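Local coordinates for protein beta-fructofuranosidase, insoluble isoenzyme CWINV1 (Arabidopsis thaliana, PDB 2OXB) that hydrolyses sucrose and 1-kestose, and less readily neokestose and levan, by releasing terminal non-reducing beta-D-fructofuranoside residues in the plant cell wall, at residues T294-S299 against G307-Q312; Q2-G7 against Y500-I505; I311-R316 against V483-G488; Y34-K39 against V47-T52. The protein carries 1 engineered substitution. All blocks are in the same frame, centred on the assembly; numbering follows the deposited sequence.

Contact 1: residues T294-S299 against G307-Q312; sequences TNESSS and GWSGIQ. With NAG (2-acetamido-2-deoxy-beta-D-glucopyranose), chain C.
The carboxylate of Glu296 lies obliquely beside the six-membered part of the Trp308 indole, the two planes 71° apart, though the modelled separation is too close to rely on. This meeting closes the base of a loop in the family 32 beta-propeller: 294-299 leads into the short helix 300-306, and the chain leaves that helix through strand 308-309, which borders strand 15-26 in the first blade. Glu296 starts with CG anti to the backbone N (chi1 -164°) and then bends at chi2 (81°), which swings the carboxylate across to the other segment. There Gly310 N donates to Glu296 OE1, modelled at 2.4 Å, a distance too short to take literally, since the placing of OE1 is doubtful. Glu296 OE2 also forms salt bridges with Lys306 and Arg498, so this buried acid is probably held as an anion. Lys306 and Arg5 in turn make cation-pi contacts with Trp308. Cutting the indole back to an alanine would probably open a gap beside Glu296 and leave both cations without their aromatic partner. Farther along, Thr294 CG2 approaches Ile311 CG1 at 4.3 Å, while the Thr294 hydroxyl bonds to the carbonyl of Lys273. Asn295 turns away from this meeting and carries the N-linked glycan, with ND2 covalently joined to C1 of the sugar at 1.4 Å.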
loop_
_atom_site.group_PDB
_atom_site.type_symbol
_atom_site.label_atom_id
_atom_site.label_comp_id
_atom_site.label_asym_id
_atom_site.label_seq_id
_atom_site.Cartn_x
_atom_site.Cartn_y
_atom_site.Cartn_z
ATOM N N THR A 294 -4.896 3.194 3.281
ATOM C CA THR A 294 -4.722 3.163 4.748
ATOM C C THR A 294 -5.803 3.897 5.545
ATOM O O THR A 294 -5.790 5.123 5.692
ATOM C CB THR A 294 -3.349 3.747 5.197
ATOM O OG1 THR A 294 -2.306 2.825 4.871
ATOM C CG2 THR A 294 -3.326 3.983 6.708
ATOM N N ASN A 295 -6.710 3.091 6.078
ATOM C CA ASN A 295 -7.829 3.508 6.898
ATOM C C ASN A 295 -7.407 4.505 7.948
ATOM O O ASN A 295 -6.266 4.943 8.015
ATOM C CB ASN A 295 -8.376 2.295 7.647
ATOM C CG ASN A 295 -9.816 2.010 7.347
ATOM O OD1 ASN A 295 -10.586 2.910 7.010
ATOM N ND2 ASN A 295 -10.192 0.743 7.501
ATOM N N GLU A 296 -8.363 4.797 8.812
ATOM C CA GLU A 296 -8.180 5.699 9.926
ATOM C C GLU A 296 -8.453 4.837 11.167
ATOM O O GLU A 296 -9.595 4.440 11.380
ATOM C CB GLU A 296 -9.222 6.799 9.842
ATOM C CG GLU A 296 -8.924 7.994 10.696
ATOM C CD GLU A 296 -7.940 8.927 10.030
ATOM O OE1 GLU A 296 -8.236 9.336 8.893
ATOM O OE2 GLU A 296 -6.891 9.242 10.640
ATOM N N SER A 297 -7.426 4.545 11.970
ATOM C CA SER A 297 -7.588 3.709 13.170
ATOM C C SER A 297 -8.315 4.381 14.340
ATOM O O SER A 297 -8.460 3.785 15.407
ATOM C CB SER A 297 -6.223 3.205 13.669
ATOM O OG SER A 297 -5.714 2.141 12.878
ATOM N N SER A 298 -8.764 5.617 14.148
ATOM C CA SER A 298 -9.476 6.339 15.200
ATOM C C SER A 298 -10.967 6.167 15.004
ATOM O O SER A 298 -11.443 6.008 13.882
ATOM C CB SER A 298 -9.150 7.828 15.151
ATOM O OG SER A 298 -9.843 8.446 14.084
ATOM N N SER A 299 -11.709 6.209 16.100
ATOM C CA SER A 299 -13.149 6.062 16.026
ATOM C C SER A 299 -13.730 7.177 15.163
ATOM O O SER A 299 -13.194 8.276 15.113
ATOM C CB SER A 299 -13.750 6.123 17.431
ATOM O OG SER A 299 -13.744 7.455 17.917
ATOM N N GLY A 307 -12.406 16.647 11.917
ATOM C CA GLY A 307 -12.730 17.163 10.601
ATOM C C GLY A 307 -12.114 16.420 9.431
ATOM O O GLY A 307 -12.360 16.781 8.282
ATOM N N TRP A 308 -11.327 15.386 9.696
ATOM C CA TRP A 308 -10.708 14.651 8.600
ATOM C C TRP A 308 -10.569 13.130 8.808
ATOM O O TRP A 308 -10.568 12.615 9.935
ATOM C CB TRP A 308 -9.334 15.254 8.280
ATOM C CG TRP A 308 -8.382 15.255 9.433
ATOM C CD1 TRP A 308 -8.149 16.274 10.313
ATOM C CD2 TRP A 308 -7.579 14.161 9.870
ATOM N NE1 TRP A 308 -7.249 15.879 11.281
ATOM C CE2 TRP A 308 -6.880 14.585 11.031
ATOM C CE3 TRP A 308 -7.381 12.860 9.400
ATOM C CZ2 TRP A 308 -5.998 13.755 11.725
ATOM C CZ3 TRP A 308 -6.500 12.026 10.094
ATOM C CH2 TRP A 308 -5.819 12.482 11.245
ATOM N N SER A 309 -10.466 12.415 7.697
ATOM C CA SER A 309 -10.306 10.964 7.734
ATOM C C SER A 309 -9.664 10.482 6.444
ATOM O O SER A 309 -10.165 10.739 5.352
ATOM C CB SER A 309 -11.659 10.263 7.943
ATOM O OG SER A 309 -11.515 8.856 7.980
ATOM N N GLY A 310 -8.528 9.811 6.574
ATOM C CA GLY A 310 -7.847 9.281 5.408
ATOM C C GLY A 310 -6.561 9.965 4.997
ATOM O O GLY A 310 -6.523 11.163 4.720
ATOM N N ILE A 311 -5.489 9.183 4.973
ATOM C CA ILE A 311 -4.186 9.680 4.558
ATOM C C ILE A 311 -3.746 8.781 3.407
ATOM O O ILE A 311 -4.340 7.728 3.172
ATOM C CB ILE A 311 -3.124 9.588 5.679
ATOM C CG1 ILE A 311 -2.729 8.132 5.909
ATOM C CG2 ILE A 311 -3.650 10.223 6.935
ATOM C CD1 ILE A 311 -1.620 7.942 6.885
ATOM N N GLN A 312 -2.709 9.193 2.689
ATOM C CA GLN A 312 -2.201 8.396 1.585
ATOM C C GLN A 312 -0.784 8.005 1.963
ATOM O O GLN A 312 0.032 8.861 2.303
ATOM C CB GLN A 312 -2.189 9.220 0.300
ATOM C CG GLN A 312 -2.210 8.381 -0.953
ATOM C CD GLN A 312 -3.595 7.803 -1.255
ATOM O OE1 GLN A 312 -3.736 6.893 -2.078
ATOM N NE2 GLN A 312 -4.625 8.346 -0.603
HETATM C C1 NAG C . -11.013 0.380 8.637
HETATM C C2 NAG C . -10.461 -0.880 9.323
HETATM C C3 NAG C . -11.091 -1.121 10.709
HETATM C C4 NAG C . -11.220 0.152 11.551
HETATM C C5 NAG C . -11.894 1.203 10.674
HETATM C C6 NAG C . -12.229 2.538 11.328
HETATM C C7 NAG C . -11.670 -2.908 8.805
HETATM C C8 NAG C . -13.061 -2.698 8.216
HETATM N N2 NAG C . -10.716 -2.036 8.483
HETATM O O3 NAG C . -10.335 -2.090 11.423
HETATM O O4 NAG C . -12.017 -0.124 12.690
HETATM O O5 NAG C . -11.059 1.477 9.545
HETATM O O6 NAG C . -12.984 3.355 10.440
HETATM O O7 NAG C . -11.469 -3.861 9.556
#

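Contact 2: residues Q2-G7 against Y500-I505; sequences QPYRTG and YPKLAI
Aromatic contact dominates the meeting of Tyr4 and Tyr500: the edge of the Tyr500 ring points at the face of the Tyr4 ring in a T-shaped pair, with centroids 5.6 Å apart and planes at 76°. The same Tyr4 face receives Tyr500 CB, 4.2 Å from the ring centroid, a CH-pi contact. The polar link is at the ring's edge, where Tyr4 OH donates to Pro501 O, near the ring plane; the modelled 2.5 Å is shorter than can be trusted at this resolution. Apolar contacts complete the set. Ile505 CG2 lies 3.8 Å from Tyr4 CE1 and equally close to Pro3 CB, so one methyl serves both residues, and Pro501 CD comes within 4.0 Å of Tyr4 CE1. The hydroxyl of Tyr500 reaches outside the pair to Glu296. The contact ties the N-terminal tail, ahead of strand 15-26, to the loop between strands 493-498 and 510-515 of the C-terminal beta-sandwich; Tyr4 also touches Trp308 of strand 308-309, and Pro501 packs on Leu414 of strand 406-415.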
loop_
_atom_site.group_PDB
_atom_site.type_symbol
_atom_site.label_atom_id
_atom_site.label_comp_id
_atom_site.label_asym_id
_atom_site.label_seq_id
_atom_site.Cartn_x
_atom_site.Cartn_y
_atom_site.Cartn_z
ATOM N N GLN A 2 -4.616 20.315 16.172
ATOM C CA GLN A 2 -4.694 18.885 15.936
ATOM C C GLN A 2 -3.323 18.301 15.573
ATOM O O GLN A 2 -2.796 18.523 14.481
ATOM C CB GLN A 2 -5.736 18.593 14.850
ATOM C CG GLN A 2 -5.637 19.465 13.616
ATOM C CD GLN A 2 -7.005 19.907 13.113
ATOM O OE1 GLN A 2 -7.918 19.092 12.967
ATOM N NE2 GLN A 2 -7.148 21.201 12.844
ATOM N N PRO A 3 -2.722 17.551 16.510
ATOM C CA PRO A 3 -1.406 16.916 16.346
ATOM C C PRO A 3 -1.438 15.529 15.729
ATOM O O PRO A 3 -0.496 14.752 15.876
ATOM C CB PRO A 3 -0.869 16.882 17.769
ATOM C CG PRO A 3 -2.108 16.570 18.553
ATOM C CD PRO A 3 -3.190 17.435 17.904
ATOM N N TYR A 4 -2.519 15.200 15.041
ATOM C CA TYR A 4 -2.586 13.877 14.454
ATOM C C TYR A 4 -2.453 13.889 12.942
ATOM O O TYR A 4 -2.393 12.842 12.308
ATOM C CB TYR A 4 -3.875 13.187 14.891
ATOM C CG TYR A 4 -3.902 12.888 16.379
ATOM C CD1 TYR A 4 -2.712 12.751 17.109
ATOM C CD2 TYR A 4 -5.105 12.704 17.049
ATOM C CE1 TYR A 4 -2.726 12.438 18.469
ATOM C CE2 TYR A 4 -5.128 12.389 18.408
ATOM C CZ TYR A 4 -3.933 12.258 19.109
ATOM O OH TYR A 4 -3.962 11.947 20.448
ATOM N N ARG A 5 -2.384 15.086 12.371
ATOM C CA ARG A 5 -2.238 15.229 10.937
ATOM C C ARG A 5 -0.785 14.971 10.539
ATOM O O ARG A 5 0.113 15.184 11.339
ATOM C CB ARG A 5 -2.680 16.630 10.520
ATOM C CG ARG A 5 -4.092 16.957 10.967
ATOM C CD ARG A 5 -4.680 18.123 10.195
ATOM N NE ARG A 5 -4.644 17.876 8.752
ATOM C CZ ARG A 5 -5.104 18.720 7.834
ATOM N NH1 ARG A 5 -5.646 19.880 8.195
ATOM N NH2 ARG A 5 -5.008 18.415 6.548
ATOM N N THR A 6 -0.555 14.498 9.316
ATOM C CA THR A 6 0.806 14.227 8.860
ATOM C C THR A 6 1.450 15.472 8.266
ATOM O O THR A 6 0.770 16.330 7.694
ATOM C CB THR A 6 0.847 13.124 7.793
ATOM O OG1 THR A 6 0.230 13.595 6.593
ATOM C CG2 THR A 6 0.110 11.892 8.281
ATOM N N GLY A 7 2.770 15.556 8.393
ATOM C CA GLY A 7 3.501 16.684 7.848
ATOM C C GLY A 7 4.133 16.443 6.480
ATOM O O GLY A 7 4.219 17.367 5.676
ATOM N N TYR A 500 -2.578 7.251 17.826
ATOM C CA TYR A 500 -3.171 8.502 18.277
ATOM C C TYR A 500 -2.881 8.670 19.771
ATOM O O TYR A 500 -3.764 8.498 20.626
ATOM C CB TYR A 500 -4.674 8.452 18.025
ATOM C CG TYR A 500 -5.037 8.125 16.592
ATOM C CD1 TYR A 500 -5.078 9.127 15.620
ATOM C CD2 TYR A 500 -5.354 6.812 16.203
ATOM C CE1 TYR A 500 -5.434 8.840 14.302
ATOM C CE2 TYR A 500 -5.709 6.514 14.883
ATOM C CZ TYR A 500 -5.751 7.539 13.936
ATOM O OH TYR A 500 -6.140 7.296 12.627
ATOM N N PRO A 501 -1.625 8.996 20.101
ATOM C CA PRO A 501 -1.167 9.194 21.479
ATOM C C PRO A 501 -1.580 10.542 22.050
ATOM O O PRO A 501 -1.670 11.543 21.324
ATOM C CB PRO A 501 0.342 9.067 21.353
ATOM C CG PRO A 501 0.589 9.754 20.038
ATOM C CD PRO A 501 -0.520 9.203 19.149
ATOM N N LYS A 502 -1.823 10.561 23.356
ATOM C CA LYS A 502 -2.228 11.783 24.052
ATOM C C LYS A 502 -1.030 12.536 24.655
ATOM O O LYS A 502 -1.099 13.749 24.849
ATOM C CB LYS A 502 -3.257 11.447 25.142
ATOM C CG LYS A 502 -4.646 11.092 24.618
ATOM C CD LYS A 502 -5.429 12.330 24.166
ATOM C CE LYS A 502 -6.023 13.099 25.355
ATOM N NZ LYS A 502 -6.844 14.303 24.986
ATOM N N LEU A 503 0.059 11.815 24.928
ATOM C CA LEU A 503 1.279 12.398 25.492
ATOM C C LEU A 503 2.395 12.484 24.458
ATOM O O LEU A 503 3.245 13.365 24.522
ATOM C CB LEU A 503 1.779 11.571 26.680
ATOM C CG LEU A 503 1.026 11.725 28.000
ATOM C CD1 LEU A 503 1.199 10.468 28.833
ATOM C CD2 LEU A 503 1.514 12.956 28.741
ATOM N N ALA A 504 2.395 11.556 23.509
ATOM C CA ALA A 504 3.421 11.529 22.471
ATOM C C ALA A 504 3.018 12.364 21.250
ATOM O O ALA A 504 2.560 11.828 20.232
ATOM C CB ALA A 504 3.697 10.095 22.061
ATOM N N ILE A 505 3.202 13.680 21.362
ATOM C CA ILE A 505 2.860 14.602 20.286
ATOM C C ILE A 505 3.748 15.854 20.232
ATOM O O ILE A 505 4.265 16.315 21.250
ATOM C CB ILE A 505 1.366 15.024 20.380
ATOM C CG1 ILE A 505 0.974 15.282 21.836
ATOM C CG2 ILE A 505 0.484 13.936 19.785
ATOM C CD1 ILE A 505 -0.432 15.816 22.016
#

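Contact 3: residues I311-R316 against V483-G488; sequences IQTIPR and VVESFG
Glu485 and Arg316 reach each other from opposite directions through their torsions: Glu485 runs extended beyond CG (chi2 174°), whereas the Arg316 chain bends at chi2 (138°). The result is a buried salt bridge, Arg316 NH1 to Glu485 OE2 at 2.7 Å; its hydrogen-bond component is weak, because the N-H points well off the oxygen. The guanidinium and carboxylate planes are 36° apart, so the two groups are not coplanar. Arg316 NH1 also bonds within its own segment to Ile314 O at 3.2 Å, meeting a lone pair in the carbonyl plane. Two acceptors on NH1 thus restrain the guanidinium, and Phe487 CZ sits over one of its faces, with the phenyl ring steeply tilted to it rather than stacked parallel. The carboxylate has apolar flanks: Ile314 CG2 meets Glu485 OE1, and Thr313 CG2 approaches Glu485 OE2 at 3.5 Å. The Thr313 hydroxyl is used instead by Gly292 O. At the other end, Ile311 CD1 packs on the Val483 side chain, nearest to CB. The segments run in nearly the same direction, but the nearest CA atoms, Thr313 and Glu485, are 8.2 Å apart, so side chains rather than a shared sheet join them. A strand of the C-terminal sandwich packed on the loop leading into strand 316-320 of the propeller forms part of the interface between the two domains of the family 32 fold.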
loop_
_atom_site.group_PDB
_atom_site.type_symbol
_atom_site.label_atom_id
_atom_site.label_comp_id
_atom_site.label_asym_id
_atom_site.label_seq_id
_atom_site.Cartn_x
_atom_site.Cartn_y
_atom_site.Cartn_z
ATOM N N ILE A 311 -5.489 9.183 4.973
ATOM C CA ILE A 311 -4.186 9.680 4.558
ATOM C C ILE A 311 -3.746 8.781 3.407
ATOM O O ILE A 311 -4.340 7.728 3.172
ATOM C CB ILE A 311 -3.124 9.588 5.679
ATOM C CG1 ILE A 311 -2.729 8.132 5.909
ATOM C CG2 ILE A 311 -3.650 10.223 6.935
ATOM C CD1 ILE A 311 -1.620 7.942 6.885
ATOM N N GLN A 312 -2.709 9.193 2.689
ATOM C CA GLN A 312 -2.201 8.396 1.585
ATOM C C GLN A 312 -0.784 8.005 1.963
ATOM O O GLN A 312 0.032 8.861 2.303
ATOM C CB GLN A 312 -2.189 9.220 0.300
ATOM C CG GLN A 312 -2.210 8.381 -0.953
ATOM C CD GLN A 312 -3.595 7.803 -1.255
ATOM O OE1 GLN A 312 -3.736 6.893 -2.078
ATOM N NE2 GLN A 312 -4.625 8.346 -0.603
ATOM N N THR A 313 -0.497 6.711 1.935
ATOM C CA THR A 313 0.834 6.253 2.265
ATOM C C THR A 313 1.832 6.727 1.213
ATOM O O THR A 313 1.484 6.915 0.041
ATOM C CB THR A 313 0.890 4.735 2.319
ATOM O OG1 THR A 313 0.471 4.206 1.056
ATOM C CG2 THR A 313 -0.005 4.225 3.413
ATOM N N ILE A 314 3.079 6.900 1.636
ATOM C CA ILE A 314 4.116 7.345 0.728
ATOM C C ILE A 314 4.210 6.410 -0.460
ATOM O O ILE A 314 4.245 5.187 -0.308
ATOM C CB ILE A 314 5.503 7.399 1.406
ATOM C CG1 ILE A 314 6.535 7.896 0.398
ATOM C CG2 ILE A 314 5.897 6.008 1.901
ATOM C CD1 ILE A 314 7.950 7.726 0.863
ATOM N N PRO A 315 4.251 6.982 -1.669
ATOM C CA PRO A 315 4.345 6.168 -2.879
ATOM C C PRO A 315 5.501 5.195 -2.723
ATOM O O PRO A 315 6.596 5.595 -2.388
ATOM C CB PRO A 315 4.583 7.211 -3.967
ATOM C CG PRO A 315 3.792 8.395 -3.460
ATOM C CD PRO A 315 4.199 8.419 -2.000
ATOM N N ARG A 316 5.248 3.911 -2.924
ATOM C CA ARG A 316 6.306 2.919 -2.795
ATOM C C ARG A 316 6.773 2.495 -4.174
ATOM O O ARG A 316 6.086 2.709 -5.173
ATOM C CB ARG A 316 5.812 1.672 -2.016
ATOM C CG ARG A 316 5.644 1.823 -0.476
ATOM C CD ARG A 316 4.350 1.151 0.015
ATOM N NE ARG A 316 4.211 0.928 1.472
ATOM C CZ ARG A 316 4.380 1.847 2.428
ATOM N NH1 ARG A 316 4.724 3.099 2.120
ATOM N NH2 ARG A 316 4.165 1.518 3.697
ATOM N N VAL A 483 0.537 8.500 11.624
ATOM C CA VAL A 483 0.907 7.376 10.778
ATOM C C VAL A 483 2.363 6.949 10.870
ATOM O O VAL A 483 3.281 7.774 10.856
ATOM C CB VAL A 483 0.594 7.656 9.303
ATOM C CG1 VAL A 483 1.273 8.935 8.866
ATOM C CG2 VAL A 483 1.068 6.494 8.453
ATOM N N VAL A 484 2.561 5.639 10.938
ATOM C CA VAL A 484 3.887 5.061 11.033
ATOM C C VAL A 484 3.995 3.871 10.108
ATOM O O VAL A 484 3.208 2.933 10.202
ATOM C CB VAL A 484 4.165 4.597 12.457
ATOM C CG1 VAL A 484 4.619 5.773 13.310
ATOM C CG2 VAL A 484 2.912 3.990 13.038
ATOM N N GLU A 485 4.972 3.916 9.215
ATOM C CA GLU A 485 5.176 2.831 8.267
ATOM C C GLU A 485 6.434 2.051 8.602
ATOM O O GLU A 485 7.524 2.625 8.728
ATOM C CB GLU A 485 5.274 3.387 6.855
ATOM C CG GLU A 485 4.010 4.081 6.418
ATOM C CD GLU A 485 4.157 4.755 5.082
ATOM O OE1 GLU A 485 5.008 5.657 4.981
ATOM O OE2 GLU A 485 3.427 4.382 4.142
ATOM N N SER A 486 6.278 0.740 8.746
ATOM C CA SER A 486 7.400 -0.120 9.081
ATOM C C SER A 486 7.940 -0.862 7.860
ATOM O O SER A 486 7.182 -1.280 6.981
ATOM C CB SER A 486 6.985 -1.123 10.163
ATOM O OG SER A 486 6.298 -0.473 11.220
ATOM N N PHE A 487 9.261 -1.023 7.816
ATOM C CA PHE A 487 9.923 -1.716 6.708
ATOM C C PHE A 487 11.051 -2.619 7.218
ATOM O O PHE A 487 11.892 -2.190 7.995
ATOM C CB PHE A 487 10.465 -0.682 5.708
ATOM C CG PHE A 487 9.397 0.130 5.029
ATOM C CD1 PHE A 487 8.889 -0.255 3.798
ATOM C CD2 PHE A 487 8.896 1.279 5.628
ATOM C CE1 PHE A 487 7.888 0.505 3.159
ATOM C CE2 PHE A 487 7.899 2.047 5.008
ATOM C CZ PHE A 487 7.395 1.660 3.773
ATOM N N GLY A 488 11.051 -3.873 6.784
ATOM C CA GLY A 488 12.072 -4.796 7.233
ATOM C C GLY A 488 12.770 -5.465 6.076
ATOM O O GLY A 488 12.165 -5.723 5.044
#

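Contact 4: residues Y34-K39 against V47-T52; sequences YQWNPK and VWAHST. With FRU (beta-D-fructofuranose), chain B.
In the beta hairpin formed by strands 29-36 and 47-53, a part of the propeller's first blade that borders the sucrose site, Trp36 and Val47 form an antiparallel hydrogen-bonded pair: Trp36 N to Val47 O and Val47 N to Trp36 O, both 3.0 Å. Gln35 and Trp48 follow as the non-hydrogen-bonded pair, and Ala49 N gives a weak bond to Tyr34 O at 3.1 Å. The short strand axes lie 112° apart, far from straight antiparallel. Tyr34 CG stands between its backbone N and carbonyl carbon (chi1 56°), bringing the ring beneath the Ala49 methyl, whose CB is 3.7 Å from the centroid in a CH-pi contact. Ala49 CB also lies 3.7 Å from Trp36 CB. A serine in place of Tyr34 would probably leave the Ala49 methyl without its ring face and open a gap there. The Gln35 amide is steadied by NE2 bonds to Cys77 O and Asn21 OD1; its OE1 accepts from fructose O6 at 2.8 Å.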
loop_
_atom_site.group_PDB
_atom_site.type_symbol
_atom_site.label_atom_id
_atom_site.label_comp_id
_atom_site.label_asym_id
_atom_site.label_seq_id
_atom_site.Cartn_x
_atom_site.Cartn_y
_atom_site.Cartn_z
ATOM N N TYR A 34 -8.486 10.891 -6.439
ATOM C CA TYR A 34 -8.880 10.072 -5.304
ATOM C C TYR A 34 -10.306 10.317 -4.864
ATOM O O TYR A 34 -10.929 11.318 -5.221
ATOM C CB TYR A 34 -7.945 10.285 -4.106
ATOM C CG TYR A 34 -7.824 11.715 -3.647
ATOM C CD1 TYR A 34 -6.984 12.619 -4.296
ATOM C CD2 TYR A 34 -8.532 12.161 -2.544
ATOM C CE1 TYR A 34 -6.854 13.931 -3.844
ATOM C CE2 TYR A 34 -8.409 13.465 -2.087
ATOM C CZ TYR A 34 -7.577 14.341 -2.733
ATOM O OH TYR A 34 -7.496 15.622 -2.248
ATOM N N GLN A 35 -10.812 9.369 -4.088
ATOM C CA GLN A 35 -12.155 9.435 -3.562
ATOM C C GLN A 35 -12.136 10.441 -2.399
ATOM O O GLN A 35 -11.441 10.230 -1.397
ATOM C CB GLN A 35 -12.571 8.038 -3.088
ATOM C CG GLN A 35 -12.461 6.951 -4.153
ATOM C CD GLN A 35 -13.714 6.798 -4.993
ATOM O OE1 GLN A 35 -14.705 6.231 -4.550
ATOM N NE2 GLN A 35 -13.677 7.309 -6.212
ATOM N N TRP A 36 -12.895 11.531 -2.537
ATOM C CA TRP A 36 -12.945 12.584 -1.511
ATOM C C TRP A 36 -14.353 13.150 -1.259
ATOM O O TRP A 36 -15.138 13.352 -2.187
ATOM C CB TRP A 36 -11.970 13.715 -1.910
ATOM C CG TRP A 36 -12.028 14.973 -1.080
ATOM C CD1 TRP A 36 -11.592 15.138 0.207
ATOM C CD2 TRP A 36 -12.586 16.231 -1.478
ATOM N NE1 TRP A 36 -11.851 16.424 0.635
ATOM C CE2 TRP A 36 -12.460 17.114 -0.380
ATOM C CE3 TRP A 36 -13.183 16.699 -2.658
ATOM C CZ2 TRP A 36 -12.908 18.435 -0.426
ATOM C CZ3 TRP A 36 -13.632 18.016 -2.706
ATOM C CH2 TRP A 36 -13.491 18.868 -1.595
ATOM N N ASN A 37 -14.671 13.387 0.009
ATOM C CA ASN A 37 -15.965 13.948 0.371
ATOM C C ASN A 37 -15.830 15.417 0.712
ATOM O O ASN A 37 -15.265 15.791 1.747
ATOM C CB ASN A 37 -16.583 13.233 1.566
ATOM C CG ASN A 37 -17.789 13.979 2.110
ATOM O OD1 ASN A 37 -18.408 14.774 1.400
ATOM N ND2 ASN A 37 -18.133 13.722 3.368
ATOM N N PRO A 38 -16.367 16.272 -0.156
ATOM C CA PRO A 38 -16.340 17.727 -0.008
ATOM C C PRO A 38 -17.286 18.254 1.055
ATOM O O PRO A 38 -17.371 19.460 1.272
ATOM C CB PRO A 38 -16.738 18.205 -1.391
ATOM C CG PRO A 38 -17.732 17.162 -1.801
ATOM C CD PRO A 38 -17.052 15.882 -1.399
ATOM N N LYS A 39 -17.997 17.363 1.726
ATOM C CA LYS A 39 -18.945 17.826 2.718
ATOM C C LYS A 39 -18.631 17.443 4.147
ATOM O O LYS A 39 -18.846 18.232 5.062
ATOM C CB LYS A 39 -20.341 17.344 2.338
ATOM C CG LYS A 39 -20.776 17.819 0.963
ATOM C CD LYS A 39 -22.153 17.299 0.589
ATOM C CE LYS A 39 -22.452 17.621 -0.862
ATOM N NZ LYS A 39 -21.289 17.233 -1.710
ATOM N N VAL A 47 -16.043 12.208 -4.799
ATOM C CA VAL A 47 -15.655 12.850 -6.053
ATOM C C VAL A 47 -14.170 12.588 -6.299
ATOM O O VAL A 47 -13.451 12.149 -5.400
ATOM C CB VAL A 47 -15.844 14.387 -5.985
ATOM C CG1 VAL A 47 -15.592 15.007 -7.354
ATOM C CG2 VAL A 47 -17.238 14.727 -5.479
ATOM N N TRP A 48 -13.712 12.872 -7.513
ATOM C CA TRP A 48 -12.307 12.694 -7.853
ATOM C C TRP A 48 -11.506 13.974 -7.618
ATOM O O TRP A 48 -11.255 14.731 -8.552
ATOM C CB TRP A 48 -12.169 12.244 -9.315
ATOM C CG TRP A 48 -12.424 10.764 -9.519
ATOM C CD1 TRP A 48 -13.472 10.031 -9.022
ATOM C CD2 TRP A 48 -11.610 9.842 -10.256
ATOM N NE1 TRP A 48 -13.356 8.710 -9.400
ATOM C CE2 TRP A 48 -12.224 8.566 -10.159
ATOM C CE3 TRP A 48 -10.423 9.964 -10.988
ATOM C CZ2 TRP A 48 -11.685 7.425 -10.771
ATOM C CZ3 TRP A 48 -9.890 8.824 -11.596
ATOM C CH2 TRP A 48 -10.521 7.578 -11.482
ATOM N N ALA A 49 -11.124 14.215 -6.360
ATOM C CA ALA A 49 -10.328 15.387 -6.018
ATOM C C ALA A 49 -9.009 15.235 -6.751
ATOM O O ALA A 49 -8.553 14.112 -6.993
ATOM C CB ALA A 49 -10.092 15.457 -4.534
ATOM N N HIS A 50 -8.399 16.367 -7.099
ATOM C CA HIS A 50 -7.144 16.371 -7.848
ATOM C C HIS A 50 -5.996 17.072 -7.138
ATOM O O HIS A 50 -6.206 17.889 -6.248
ATOM C CB HIS A 50 -7.365 17.035 -9.210
ATOM C CG HIS A 50 -6.322 16.707 -10.228
ATOM N ND1 HIS A 50 -5.418 15.677 -10.066
ATOM C CD2 HIS A 50 -6.081 17.227 -11.454
ATOM C CE1 HIS A 50 -4.669 15.577 -11.150
ATOM N NE2 HIS A 50 -5.052 16.505 -12.008
ATOM N N SER A 51 -4.782 16.726 -7.554
ATOM C CA SER A 51 -3.542 17.290 -7.030
ATOM C C SER A 51 -2.462 16.861 -8.031
ATOM O O SER A 51 -2.668 15.910 -8.783
ATOM C CB SER A 51 -3.234 16.730 -5.635
ATOM O OG SER A 51 -4.212 17.134 -4.683
ATOM N N THR A 52 -1.330 17.566 -8.059
ATOM C CA THR A 52 -0.214 17.257 -8.972
ATOM C C THR A 52 1.138 17.292 -8.238
ATOM O O THR A 52 1.221 17.766 -7.103
ATOM C CB THR A 52 -0.147 18.273 -10.139
ATOM O OG1 THR A 52 -0.094 19.606 -9.616
ATOM C CG2 THR A 52 -1.368 18.144 -11.041
HETATM C C1 FRU B . -12.733 0.530 -1.655
HETATM C C2 FRU B . -14.109 0.867 -2.243
HETATM C C3 FRU B . -14.146 0.603 -3.761
HETATM C C4 FRU B . -15.100 1.641 -4.279
HETATM C C5 FRU B . -14.863 2.787 -3.296
HETATM C C6 FRU B . -16.131 3.494 -2.859
HETATM O O1 FRU B . -12.456 -0.856 -1.742
HETATM O O2 FRU B . -15.303 0.256 -1.629
HETATM O O3 FRU B . -14.598 -0.705 -4.101
HETATM O O4 FRU B . -14.792 2.029 -5.621
HETATM O O5 FRU B . -14.260 2.253 -2.126
HETATM O O6 FRU B . -16.623 4.240 -3.958
#

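How the contacts relate
Contacts 1, 3 and 4 are buried, while contact 2, farthest from the chain centre, is only partly so. Contacts 1 and 4 belong to the propeller and reach the same sheet at different strands; contacts 2 and 3 involve the sandwich, one at its rim and one deep between the domains. Chemistry follows place: contact 3 pairs charges across its segments, whereas the acid of contact 1 finds its cations outside them; aromatic and apolar surfaces dominate 2, and backbone pairing appears in 4 alone, where one glutamine reaches the bound fructose. Contacts 1 and 3 share Ile311 and Gln312, and a probable hydrogen bond from Tyr500 OH to Glu296 OE2 couples 1 with 2. Contact 4 touches none of the others.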